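PDB 6AGZ: Old Yellow Enzyme from Pichia, which probably reduces the carbon-carbon double bond of enone compounds asymmetrically, passing hydride from a nicotinamide cofactor to substrate through its bound flavin mononucleotide. Local coordinates for residues 29-34 and 50-55; 37-42 and 65-70; 82-87 and 107-112. One frame throughout, in Å; residues are numbered along the deposited sequence.

Contact 1 (29-34 and 50-55); sequences LVFPPT and LSYYSQ. With FMN (flavin mononucleotide), chain C.
Phe31, on the first barrel strand, meets Tyr52 and Tyr53 of the helix 47-57 that follows it, within the beta-alpha-beta unit that opens the TIM barrel. With CG anti to the backbone N (chi1 -174°) the phenyl ring points to the helix, and it reaches the tyrosines with its outer end. There the phenol oxygen of Tyr52 sits at the ring edge, close to the ring plane, with OH 3.1 Å from Phe31 CZ. The two side chains cross at roughly a right angle, and Tyr52 CE2 lies 3.9 Å from Phe31 CE2, so a polar atom and an aromatic carbon share the same edge. Tyr53 adds a looser approach, its CE1 4.4 Å from Phe31 CE2. Within the helix the tyrosines brace each other: Tyr52 CD2 lies over the centre of one face of the Tyr53 ring, 3.8 Å above its plane. Tyr379 stacks on Tyr52, while Tyr53 OH is hydrogen-bonded to Glu67 on the next strand. A water joins the two segments as well, donating to Thr34 O at 2.6 Å and hydrogen-bonded to Tyr52 OH at 3.0 Å. Beyond Phe31, the chain turns to the flavin. Pro33 O accepts a hydrogen bond from the ribityl hydroxyl O2' of FMN at 2.8 Å, and Thr34 CG2 packs 3.6 Å from FMN C6. Thr34 OG1 is itself held by Pro32 O and Ser343. The chemistry is thus mainly aromatic, with a hydroxyl oxygen set at the weakly positive C-H rim of a phenyl ring, probably mildly favourable, and water-linked to a backbone carbonyl, an arrangement that ties the helix to the loop that lines the flavin pocket.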
loop_
_atom_site.group_PDB
_atom_site.type_symbol
_atom_site.label_atom_id
_atom_site.label_comp_id
_atom_site.label_asym_id
_atom_site.label_seq_id
_atom_site.Cartn_x
_atom_site.Cartn_y
_atom_site.Cartn_z
ATOM N N LEU A 29 12.208 -7.108 23.187
ATOM C CA LEU A 29 11.889 -5.784 23.699
ATOM C C LEU A 29 13.015 -4.828 23.326
ATOM O O LEU A 29 14.190 -5.118 23.575
ATOM C CB LEU A 29 11.700 -5.825 25.216
ATOM C CG LEU A 29 11.571 -4.489 25.949
ATOM C CD1 LEU A 29 10.256 -3.805 25.608
ATOM C CD2 LEU A 29 11.705 -4.688 27.451
ATOM N N VAL A 30 12.657 -3.696 22.729
ATOM C CA VAL A 30 13.625 -2.753 22.185
ATOM C C VAL A 30 13.427 -1.396 22.843
ATOM O O VAL A 30 12.292 -0.960 23.062
ATOM C CB VAL A 30 13.498 -2.636 20.651
ATOM C CG1 VAL A 30 14.517 -1.646 20.099
ATOM C CG2 VAL A 30 13.662 -3.997 19.998
ATOM N N PHE A 31 14.540 -0.741 23.170
ATOM C CA PHE A 31 14.547 0.662 23.557
ATOM C C PHE A 31 14.708 1.489 22.288
ATOM O O PHE A 31 15.821 1.599 21.756
ATOM C CB PHE A 31 15.677 0.953 24.548
ATOM C CG PHE A 31 15.663 2.354 25.101
ATOM C CD1 PHE A 31 14.519 3.134 25.046
ATOM C CD2 PHE A 31 16.805 2.891 25.678
ATOM C CE1 PHE A 31 14.513 4.420 25.555
ATOM C CE2 PHE A 31 16.804 4.175 26.189
ATOM C CZ PHE A 31 15.657 4.940 26.127
ATOM N N PRO A 32 13.631 2.069 21.768
ATOM C CA PRO A 32 13.718 2.821 20.514
ATOM C C PRO A 32 14.557 4.071 20.698
ATOM O O PRO A 32 14.834 4.477 21.837
ATOM C CB PRO A 32 12.250 3.170 20.206
ATOM C CG PRO A 32 11.428 2.301 21.120
ATOM C CD PRO A 32 12.272 2.095 22.330
ATOM N N PRO A 33 14.996 4.702 19.609
ATOM C CA PRO A 33 15.755 5.951 19.742
ATOM C C PRO A 33 14.937 7.005 20.473
ATOM O O PRO A 33 13.790 7.278 20.119
ATOM C CB PRO A 33 16.035 6.354 18.289
ATOM C CG PRO A 33 15.017 5.615 17.478
ATOM C CD PRO A 33 14.806 4.323 18.199
ATOM N N THR A 34 15.534 7.586 21.514
ATOM C CA THR A 34 14.842 8.554 22.360
ATOM C C THR A 34 15.782 9.720 22.635
ATOM O O THR A 34 16.746 9.580 23.395
ATOM C CB THR A 34 14.368 7.912 23.663
ATOM O OG1 THR A 34 13.617 6.728 23.365
ATOM C CG2 THR A 34 13.488 8.879 24.440
ATOM N N LEU A 50 26.358 7.352 29.806
ATOM C CA LEU A 50 26.952 6.029 29.960
ATOM C C LEU A 50 26.219 5.220 31.024
ATOM O O LEU A 50 25.874 4.053 30.804
ATOM C CB LEU A 50 28.438 6.156 30.297
ATOM C CG LEU A 50 29.241 4.856 30.382
ATOM C CD1 LEU A 50 28.769 3.860 29.344
ATOM C CD2 LEU A 50 30.724 5.132 30.210
ATOM N N SER A 51 25.971 5.824 32.189
ATOM C CA SER A 51 25.173 5.143 33.204
ATOM C C SER A 51 23.749 4.909 32.712
ATOM O O SER A 51 23.141 3.868 33.001
ATOM C CB SER A 51 25.171 5.956 34.499
ATOM O OG SER A 51 24.282 5.397 35.450
ATOM N N TYR A 52 23.216 5.864 31.949
ATOM C CA TYR A 52 21.847 5.786 31.449
ATOM C C TYR A 52 21.642 4.549 30.582
ATOM O O TYR A 52 20.695 3.781 30.788
ATOM C CB TYR A 52 21.532 7.069 30.677
ATOM C CG TYR A 52 20.213 7.112 29.940
ATOM C CD1 TYR A 52 19.037 7.452 30.596
ATOM C CD2 TYR A 52 20.152 6.863 28.575
ATOM C CE1 TYR A 52 17.833 7.514 29.919
ATOM C CE2 TYR A 52 18.955 6.922 27.890
ATOM C CZ TYR A 52 17.799 7.249 28.566
ATOM O OH TYR A 52 16.604 7.310 27.886
ATOM N N TYR A 53 22.528 4.333 29.608
ATOM C CA TYR A 53 22.432 3.137 28.779
ATOM C C TYR A 53 22.909 1.891 29.515
ATOM O O TYR A 53 22.462 0.782 29.200
ATOM C CB TYR A 53 23.230 3.322 27.489
ATOM C CG TYR A 53 22.612 4.310 26.526
ATOM C CD1 TYR A 53 21.545 3.944 25.717
ATOM C CD2 TYR A 53 23.096 5.608 26.423
ATOM C CE1 TYR A 53 20.975 4.844 24.834
ATOM C CE2 TYR A 53 22.534 6.513 25.544
ATOM C CZ TYR A 53 21.474 6.126 24.752
ATOM O OH TYR A 53 20.912 7.026 23.875
ATOM N N SER A 54 23.810 2.051 30.487
ATOM C CA SER A 54 24.317 0.903 31.234
ATOM C C SER A 54 23.209 0.242 32.043
ATOM O O SER A 54 23.078 -0.988 32.046
ATOM C CB SER A 54 25.464 1.339 32.147
ATOM O OG SER A 54 25.899 0.268 32.967
ATOM N N GLN A 55 22.401 1.046 32.742
ATOM C CA GLN A 55 21.316 0.484 33.540
ATOM C C GLN A 55 20.295 -0.239 32.671
ATOM O O GLN A 55 19.691 -1.223 33.112
ATOM C CB GLN A 55 20.633 1.585 34.349
ATOM C CG GLN A 55 21.547 2.292 35.335
ATOM C CD GLN A 55 20.844 3.413 36.070
ATOM O OE1 GLN A 55 19.670 3.298 36.424
ATOM N NE2 GLN A 55 21.556 4.510 36.299
HETATM N N1 FMN C . 12.090 8.536 17.570
HETATM C C2 FMN C . 13.157 8.543 16.690
HETATM O O2 FMN C . 13.105 7.879 15.655
HETATM N N3 FMN C . 14.281 9.293 16.966
HETATM C C4 FMN C . 14.342 10.038 18.125
HETATM O O4 FMN C . 15.341 10.710 18.379
HETATM C C4A FMN C . 13.271 10.032 19.009
HETATM N N5 FMN C . 13.335 10.777 20.164
HETATM C C5A FMN C . 12.279 10.774 21.048
HETATM C C6 FMN C . 12.352 11.529 22.211
HETATM C C7 FMN C . 11.292 11.533 23.108
HETATM C C7M FMN C . 11.374 12.346 24.364
HETATM C C8 FMN C . 10.155 10.781 22.841
HETATM C C8M FMN C . 9.008 10.784 23.808
HETATM C C9 FMN C . 10.082 10.029 21.676
HETATM C C9A FMN C . 11.143 10.020 20.776
HETATM N N10 FMN C . 11.075 9.272 19.614
HETATM C C10 FMN C . 12.139 9.279 18.731
HETATM C "C1'" FMN C . 9.856 8.446 19.319
HETATM C "C2'" FMN C . 10.021 7.104 20.039
HETATM O "O2'" FMN C . 11.153 6.438 19.525
HETATM C "C3'" FMN C . 8.792 6.203 19.928
HETATM O "O3'" FMN C . 8.571 5.850 18.582
HETATM C "C4'" FMN C . 7.555 6.888 20.501
HETATM O "O4'" FMN C . 7.864 7.452 21.755
HETATM C "C5'" FMN C . 6.398 5.913 20.678
HETATM O "O5'" FMN C . 6.817 4.823 21.470
HETATM P P FMN C . 6.266 4.659 22.974
HETATM O O1P FMN C . 4.757 4.719 22.955
HETATM O O2P FMN C . 6.708 3.331 23.540
HETATM O O3P FMN C . 6.817 5.778 23.824
HETATM O O HOH W 1 17.621 7.844 25.160
#

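Contact 2 (37-42 and 65-70); sequences FRNTSD and ITEATF. With FMN (flavin mononucleotide), chain C.
Asn39 and Glu67 make the direct polar link between the loop 37-42 and the second barrel strand. Asn39 ND2 donates to Glu67 OE1 at 3.1 Å, moderately bent, with an N-H...O angle of 148°. The acceptor lies near the Asn39 amide plane, yet the donor comes from above the carboxylate plane; the two flat groups are turned 74° apart. Glu67 can meet it because its CG lies between its own backbone N and carbonyl carbon (chi1 52°), beyond which the chain runs out extended toward the loop, while Asn39 reaches in from the opposite direction. Water-mediated links seem to extend the same junction: one water accepts from Phe37 N at 3.0 Å and another from Arg38 N at 2.8 Å. Both lie so close to Glu67 OE1 that the exact geometry on that side is doubtful. Two hydroxyls of segment 65-70 converge on one backbone carbonyl. Glu67 O accepts from Thr66 OG1 at 3.0 Å and from Thr69 OG1 at 2.9 Å, the two donors arriving from opposite faces of the carbonyl plane. Nonpolar contact is slight between the segments, but Ala68, the next residue, sets its CB 3.2 Å from the flavin carbonyl O4. The other carboxylate oxygen, Glu67 OE2, has its partner in Tyr53 of helix 47-57. A buried carboxylate is therefore served by an amide N-H and a phenol, which would be expected to stabilise a negative charge there, and it joins the loop 37-42, the segment 65-70 and helix 47-57 beside the flavin.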
loop_
_atom_site.group_PDB
_atom_site.type_symbol
_atom_site.label_atom_id
_atom_site.label_comp_id
_atom_site.label_asym_id
_atom_site.label_seq_id
_atom_site.Cartn_x
_atom_site.Cartn_y
_atom_site.Cartn_z
ATOM N N PHE A 37 19.028 14.997 24.951
ATOM C CA PHE A 37 19.846 16.211 25.034
ATOM C C PHE A 37 20.680 16.245 26.316
ATOM O O PHE A 37 20.719 17.247 27.034
ATOM C CB PHE A 37 18.982 17.468 24.915
ATOM C CG PHE A 37 18.309 17.618 23.583
ATOM C CD1 PHE A 37 19.005 17.379 22.410
ATOM C CD2 PHE A 37 16.979 17.994 23.505
ATOM C CE1 PHE A 37 18.387 17.517 21.182
ATOM C CE2 PHE A 37 16.354 18.132 22.280
ATOM C CZ PHE A 37 17.058 17.895 21.116
ATOM N N ARG A 38 21.361 15.135 26.600
ATOM C CA ARG A 38 22.282 15.056 27.728
ATOM C C ARG A 38 23.737 14.963 27.277
ATOM O O ARG A 38 24.593 14.510 28.044
ATOM C CB ARG A 38 21.926 13.879 28.636
ATOM C CG ARG A 38 21.074 14.259 29.843
ATOM C CD ARG A 38 19.662 14.658 29.440
ATOM N NE ARG A 38 18.793 14.841 30.600
ATOM C CZ ARG A 38 17.470 14.952 30.534
ATOM N NH1 ARG A 38 16.855 14.893 29.360
ATOM N NH2 ARG A 38 16.758 15.118 31.640
ATOM N N ASN A 39 24.028 15.378 26.049
ATOM C CA ASN A 39 25.396 15.519 25.582
ATOM C C ASN A 39 25.934 16.890 25.978
ATOM O O ASN A 39 25.193 17.776 26.410
ATOM C CB ASN A 39 25.475 15.340 24.065
ATOM C CG ASN A 39 24.902 14.017 23.597
ATOM O OD1 ASN A 39 25.636 13.058 23.362
ATOM N ND2 ASN A 39 23.582 13.962 23.452
ATOM N N THR A 40 27.242 17.065 25.822
ATOM C CA THR A 40 27.835 18.368 26.067
ATOM C C THR A 40 27.409 19.349 24.976
ATOM O O THR A 40 26.828 18.974 23.952
ATOM C CB THR A 40 29.359 18.272 26.116
ATOM O OG1 THR A 40 29.854 17.845 24.840
ATOM C CG2 THR A 40 29.797 17.278 27.180
ATOM N N SER A 41 27.702 20.632 25.205
ATOM C CA SER A 41 27.512 21.620 24.148
ATOM C C SER A 41 28.406 21.332 22.950
ATOM O O SER A 41 28.130 21.820 21.849
ATOM C CB SER A 41 27.778 23.028 24.682
ATOM O OG SER A 41 29.153 23.218 24.963
ATOM N N ASP A 42 29.464 20.545 23.147
ATOM C CA ASP A 42 30.326 20.059 22.079
ATOM C C ASP A 42 29.756 18.838 21.370
ATOM O O ASP A 42 30.420 18.299 20.476
ATOM C CB ASP A 42 31.706 19.717 22.645
ATOM C CG ASP A 42 32.790 20.632 22.126
ATOM O OD1 ASP A 42 32.452 21.661 21.507
ATOM O OD2 ASP A 42 33.981 20.321 22.342
ATOM N N ILE A 65 18.586 1.136 21.171
ATOM C CA ILE A 65 18.841 2.039 20.057
ATOM C C ILE A 65 19.126 3.418 20.628
ATOM O O ILE A 65 18.348 3.933 21.440
ATOM C CB ILE A 65 17.667 2.084 19.062
ATOM C CG1 ILE A 65 17.277 0.668 18.637
ATOM C CG2 ILE A 65 18.051 2.900 17.840
ATOM C CD1 ILE A 65 16.146 0.623 17.636
ATOM N N THR A 66 20.242 4.008 20.210
ATOM C CA THR A 66 20.651 5.291 20.752
ATOM C C THR A 66 19.687 6.391 20.331
ATOM O O THR A 66 18.959 6.279 19.340
ATOM C CB THR A 66 22.056 5.665 20.283
ATOM O OG1 THR A 66 22.015 6.038 18.899
ATOM C CG2 THR A 66 23.001 4.500 20.457
ATOM N N GLU A 67 19.695 7.467 21.113
ATOM C CA GLU A 67 19.109 8.726 20.685
ATOM C C GLU A 67 19.605 9.085 19.290
ATOM O O GLU A 67 20.738 8.768 18.911
ATOM C CB GLU A 67 19.489 9.824 21.675
ATOM C CG GLU A 67 20.992 9.878 21.911
ATOM C CD GLU A 67 21.363 10.446 23.261
ATOM O OE1 GLU A 67 21.499 11.682 23.370
ATOM O OE2 GLU A 67 21.517 9.652 24.214
ATOM N N ALA A 68 18.741 9.734 18.516
ATOM C CA ALA A 68 19.104 10.136 17.164
ATOM C C ALA A 68 20.364 10.994 17.182
ATOM O O ALA A 68 20.426 12.015 17.873
ATOM C CB ALA A 68 17.946 10.891 16.518
ATOM N N THR A 69 21.368 10.571 16.420
ATOM C CA THR A 69 22.715 11.120 16.504
ATOM C C THR A 69 23.095 11.761 15.178
ATOM O O THR A 69 22.961 11.136 14.120
ATOM C CB THR A 69 23.720 10.022 16.871
ATOM O OG1 THR A 69 23.437 9.533 18.190
ATOM C CG2 THR A 69 25.141 10.551 16.827
ATOM N N PHE A 70 23.571 13.004 15.240
ATOM C CA PHE A 70 24.008 13.706 14.040
ATOM C C PHE A 70 25.207 13.002 13.417
ATOM O O PHE A 70 26.179 12.678 14.105
ATOM C CB PHE A 70 24.371 15.155 14.377
ATOM C CG PHE A 70 23.264 15.925 15.040
ATOM C CD1 PHE A 70 21.955 15.803 14.604
ATOM C CD2 PHE A 70 23.534 16.775 16.102
ATOM C CE1 PHE A 70 20.936 16.513 15.215
ATOM C CE2 PHE A 70 22.521 17.486 16.718
ATOM C CZ PHE A 70 21.221 17.356 16.275
HETATM N N1 FMN C . 12.090 8.536 17.570
HETATM C C2 FMN C . 13.157 8.543 16.690
HETATM O O2 FMN C . 13.105 7.879 15.655
HETATM N N3 FMN C . 14.281 9.293 16.966
HETATM C C4 FMN C . 14.342 10.038 18.125
HETATM O O4 FMN C . 15.341 10.710 18.379
HETATM C C4A FMN C . 13.271 10.032 19.009
HETATM N N5 FMN C . 13.335 10.777 20.164
HETATM C C5A FMN C . 12.279 10.774 21.048
HETATM C C6 FMN C . 12.352 11.529 22.211
HETATM C C7 FMN C . 11.292 11.533 23.108
HETATM C C7M FMN C . 11.374 12.346 24.364
HETATM C C8 FMN C . 10.155 10.781 22.841
HETATM C C8M FMN C . 9.008 10.784 23.808
HETATM C C9 FMN C . 10.082 10.029 21.676
HETATM C C9A FMN C . 11.143 10.020 20.776
HETATM N N10 FMN C . 11.075 9.272 19.614
HETATM C C10 FMN C . 12.139 9.279 18.731
HETATM C "C1'" FMN C . 9.856 8.446 19.319
HETATM C "C2'" FMN C . 10.021 7.104 20.039
HETATM O "O2'" FMN C . 11.153 6.438 19.525
HETATM C "C3'" FMN C . 8.792 6.203 19.928
HETATM O "O3'" FMN C . 8.571 5.850 18.582
HETATM C "C4'" FMN C . 7.555 6.888 20.501
HETATM O "O4'" FMN C . 7.864 7.452 21.755
HETATM C "C5'" FMN C . 6.398 5.913 20.678
HETATM O "O5'" FMN C . 6.817 4.823 21.470
HETATM P P FMN C . 6.266 4.659 22.974
HETATM O O1P FMN C . 4.757 4.719 22.955
HETATM O O2P FMN C . 6.708 3.331 23.540
HETATM O O3P FMN C . 6.817 5.778 23.824
HETATM O O HOH W 2 19.797 13.336 22.590
HETATM O O HOH W 3 21.586 12.476 25.655
#

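Contact 3 (82-87 and 107-112). With FMN (flavin mononucleotide), chain C.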
loop_
_atom_site.group_PDB
_atom_site.type_symbol
_atom_site.label_atom_id
_atom_site.label_comp_id
_atom_site.label_asym_id
_atom_site.label_seq_id
_atom_site.Cartn_x
_atom_site.Cartn_y
_atom_site.Cartn_z
ATOM N N PRO A 82 23.530 14.753 20.104
ATOM C CA PRO A 82 24.645 13.820 19.926
ATOM C C PRO A 82 25.262 13.902 18.535
ATOM O O PRO A 82 24.646 14.360 17.571
ATOM C CB PRO A 82 23.989 12.444 20.148
ATOM C CG PRO A 82 22.477 12.705 20.230
ATOM C CD PRO A 82 22.243 14.116 19.790
ATOM N N MET A 83 26.505 13.426 18.447
ATOM C CA MET A 83 27.229 13.413 17.183
ATOM C C MET A 83 28.265 12.297 17.210
ATOM O O MET A 83 28.791 11.943 18.269
ATOM C CB MET A 83 27.895 14.766 16.901
ATOM C CG MET A 83 28.304 14.964 15.449
ATOM S SD MET A 83 29.040 16.580 15.123
ATOM C CE MET A 83 27.623 17.651 15.341
ATOM N N ILE A 84 28.538 11.733 16.033
ATOM C CA ILE A 84 29.475 10.623 15.877
ATOM C C ILE A 84 30.570 11.041 14.895
ATOM O O ILE A 84 31.098 10.223 14.133
ATOM C CB ILE A 84 28.725 9.346 15.434
ATOM C CG1 ILE A 84 29.618 8.097 15.512
ATOM C CG2 ILE A 84 28.084 9.526 14.055
ATOM C CD1 ILE A 84 29.711 7.490 16.894
ATOM N N TYR A 85 30.925 12.328 14.908
ATOM C CA TYR A 85 31.766 12.915 13.868
ATOM C C TYR A 85 33.234 13.034 14.274
ATOM O O TYR A 85 34.109 12.482 13.601
ATOM C CB TYR A 85 31.201 14.287 13.479
ATOM C CG TYR A 85 31.864 14.923 12.281
ATOM C CD1 TYR A 85 31.660 14.421 11.002
ATOM C CD2 TYR A 85 32.678 16.037 12.425
ATOM C CE1 TYR A 85 32.259 15.004 9.903
ATOM C CE2 TYR A 85 33.279 16.628 11.333
ATOM C CZ TYR A 85 33.066 16.107 10.075
ATOM O OH TYR A 85 33.665 16.693 8.984
ATOM N N THR A 86 33.527 13.749 15.360
ATOM C CA THR A 86 34.915 13.980 15.732
ATOM C C THR A 86 35.495 12.757 16.443
ATOM O O THR A 86 34.782 11.824 16.821
ATOM C CB THR A 86 35.042 15.214 16.624
ATOM O OG1 THR A 86 34.465 14.944 17.908
ATOM C CG2 THR A 86 34.332 16.403 15.994
ATOM N N ASP A 87 36.819 12.774 16.622
ATOM C CA ASP A 87 37.487 11.675 17.314
ATOM C C ASP A 87 36.963 11.522 18.737
ATOM O O ASP A 87 36.674 10.407 19.185
ATOM C CB ASP A 87 39.002 11.892 17.313
ATOM C CG ASP A 87 39.635 11.585 15.968
ATOM O OD1 ASP A 87 38.914 11.117 15.062
ATOM O OD2 ASP A 87 40.856 11.801 15.820
ATOM N N ILE A 107 23.377 -2.904 20.929
ATOM C CA ILE A 107 23.020 -1.508 20.710
ATOM C C ILE A 107 23.167 -1.149 19.236
ATOM O O ILE A 107 24.116 -1.571 18.566
ATOM C CB ILE A 107 23.862 -0.571 21.604
ATOM C CG1 ILE A 107 23.368 0.872 21.495
ATOM C CG2 ILE A 107 25.347 -0.680 21.271
ATOM C CD1 ILE A 107 23.912 1.775 22.578
ATOM N N SER A 108 22.203 -0.380 18.734
ATOM C CA SER A 108 22.239 0.212 17.408
ATOM C C SER A 108 22.201 1.728 17.546
ATOM O O SER A 108 21.566 2.263 18.458
ATOM C CB SER A 108 21.055 -0.265 16.553
ATOM O OG SER A 108 20.914 0.519 15.380
ATOM N N MET A 109 22.892 2.423 16.649
ATOM C CA MET A 109 22.895 3.880 16.636
ATOM C C MET A 109 22.015 4.381 15.499
ATOM O O MET A 109 22.210 3.994 14.342
ATOM C CB MET A 109 24.309 4.441 16.491
ATOM C CG MET A 109 24.315 5.915 16.093
ATOM S SD MET A 109 25.917 6.734 16.185
ATOM C CE MET A 109 26.049 7.042 17.942
ATOM N N GLN A 110 21.055 5.240 15.829
ATOM C CA GLN A 110 20.242 5.905 14.822
ATOM C C GLN A 110 20.941 7.184 14.380
ATOM O O GLN A 110 21.387 7.975 15.217
ATOM C CB GLN A 110 18.846 6.221 15.359
ATOM C CG GLN A 110 17.883 6.703 14.285
ATOM C CD GLN A 110 16.620 7.316 14.856
ATOM O OE1 GLN A 110 16.677 8.163 15.744
ATOM N NE2 GLN A 110 15.470 6.888 14.347
ATOM N N LEU A 111 21.041 7.380 13.067
ATOM C CA LEU A 111 21.687 8.555 12.498
ATOM C C LEU A 111 20.641 9.610 12.164
ATOM O O LEU A 111 19.651 9.317 11.485
ATOM C CB LEU A 111 22.487 8.192 11.248
ATOM C CG LEU A 111 23.736 7.337 11.464
ATOM C CD1 LEU A 111 24.501 7.176 10.157
ATOM C CD2 LEU A 111 24.625 7.933 12.547
ATOM N N TRP A 112 20.875 10.835 12.625
ATOM C CA TRP A 112 19.920 11.927 12.506
ATOM C C TRP A 112 20.380 12.923 11.450
ATOM O O TRP A 112 21.580 13.170 11.295
ATOM C CB TRP A 112 19.755 12.645 13.849
ATOM C CG TRP A 112 18.375 13.172 14.117
ATOM C CD1 TRP A 112 17.272 13.041 13.325
ATOM C CD2 TRP A 112 17.956 13.910 15.271
ATOM N NE1 TRP A 112 16.190 13.652 13.917
ATOM C CE2 TRP A 112 16.584 14.189 15.114
ATOM C CE3 TRP A 112 18.606 14.351 16.428
ATOM C CZ2 TRP A 112 15.855 14.900 16.063
ATOM C CZ3 TRP A 112 17.880 15.055 17.369
ATOM C CH2 TRP A 112 16.520 15.322 17.181
HETATM N N1 FMN C . 12.090 8.536 17.570
HETATM C C2 FMN C . 13.157 8.543 16.690
HETATM O O2 FMN C . 13.105 7.879 15.655
HETATM N N3 FMN C . 14.281 9.293 16.966
HETATM C C4 FMN C . 14.342 10.038 18.125
HETATM O O4 FMN C . 15.341 10.710 18.379
HETATM C C4A FMN C . 13.271 10.032 19.009
HETATM N N5 FMN C . 13.335 10.777 20.164
HETATM C C5A FMN C . 12.279 10.774 21.048
HETATM C C6 FMN C . 12.352 11.529 22.211
HETATM C C7 FMN C . 11.292 11.533 23.108
HETATM C C7M FMN C . 11.374 12.346 24.364
HETATM C C8 FMN C . 10.155 10.781 22.841
HETATM C C8M FMN C . 9.008 10.784 23.808
HETATM C C9 FMN C . 10.082 10.029 21.676
HETATM C C9A FMN C . 11.143 10.020 20.776
HETATM N N10 FMN C . 11.075 9.272 19.614
HETATM C C10 FMN C . 12.139 9.279 18.731
HETATM C "C1'" FMN C . 9.856 8.446 19.319
HETATM C "C2'" FMN C . 10.021 7.104 20.039
HETATM O "O2'" FMN C . 11.153 6.438 19.525
HETATM C "C3'" FMN C . 8.792 6.203 19.928
HETATM O "O3'" FMN C . 8.571 5.850 18.582
HETATM C "C4'" FMN C . 7.555 6.888 20.501
HETATM O "O4'" FMN C . 7.864 7.452 21.755
HETATM C "C5'" FMN C . 6.398 5.913 20.678
HETATM O "O5'" FMN C . 6.817 4.823 21.470
HETATM P P FMN C . 6.266 4.659 22.974
HETATM O O1P FMN C . 4.757 4.719 22.955
HETATM O O2P FMN C . 6.708 3.331 23.540
HETATM O O3P FMN C . 6.817 5.778 23.824
#
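The Gln110 amide on strand 106-112 presents its OE1 and NE2 to the flavin: OE1 accepts from FMN N3 at 2.9 Å, and NE2 donates to FMN O2, also at 2.9 Å and nearly straight (169°). This pairing of complementary donor and acceptor fixes which way round the amide lies, and Pro33 and Ala68 pack against it. The Trp112 indole meets Tyr192 edge-to-face and lies close to parallel with the rings of His187 and Phe70. Contact with loop 82-87 falls to Met109 and Leu111, which meet Ile84. Here the third strand of the eight-stranded TIM barrel alternates its side chains, Gln110 going to the cofactor inside while Met109 goes outward to the loop that leads into helix 87-102. Ile84 and Met109 reach toward each other tip to tip, Ile84 CD1 lying 3.8 Å from Met109 CE. The sulfur also touches the same side chain, with Met109 SD 3.9 Å from Ile84 CB, since the methionine runs extended before bending at its last torsion (chi3 -79°). On the other branch, Ile84 CG2 lies 4.1 Å from Leu111 CD2, these two side chains crossing at about a right angle. Trp93 of helix 87-102 packs on both Ile84 and Met109.

The three contacts follow neighbouring strands 29-31, 63-70 and 106-112 of the barrel, and each touches the same FMN. Contacts 1 and 2 are about 12 Å apart between centres; they share the Tyr53-Glu67 hydrogen bond (OH to OE2, 2.7 Å) and are also joined by Phe31 O and Ile65 N at 2.9 Å. Contacts 2 and 3 lie closer, about 8 Å between centres, with Thr66 N 2.8 Å from Ser108 O along the shared sheet. Contact 3 reaches contact 1 through the flavin pocket, where Pro33 CB comes within 3.2 Å of Gln110 OE1. Pro33, Ala68 and Gln110 thus gather around the pyrimidine end of the cofactor.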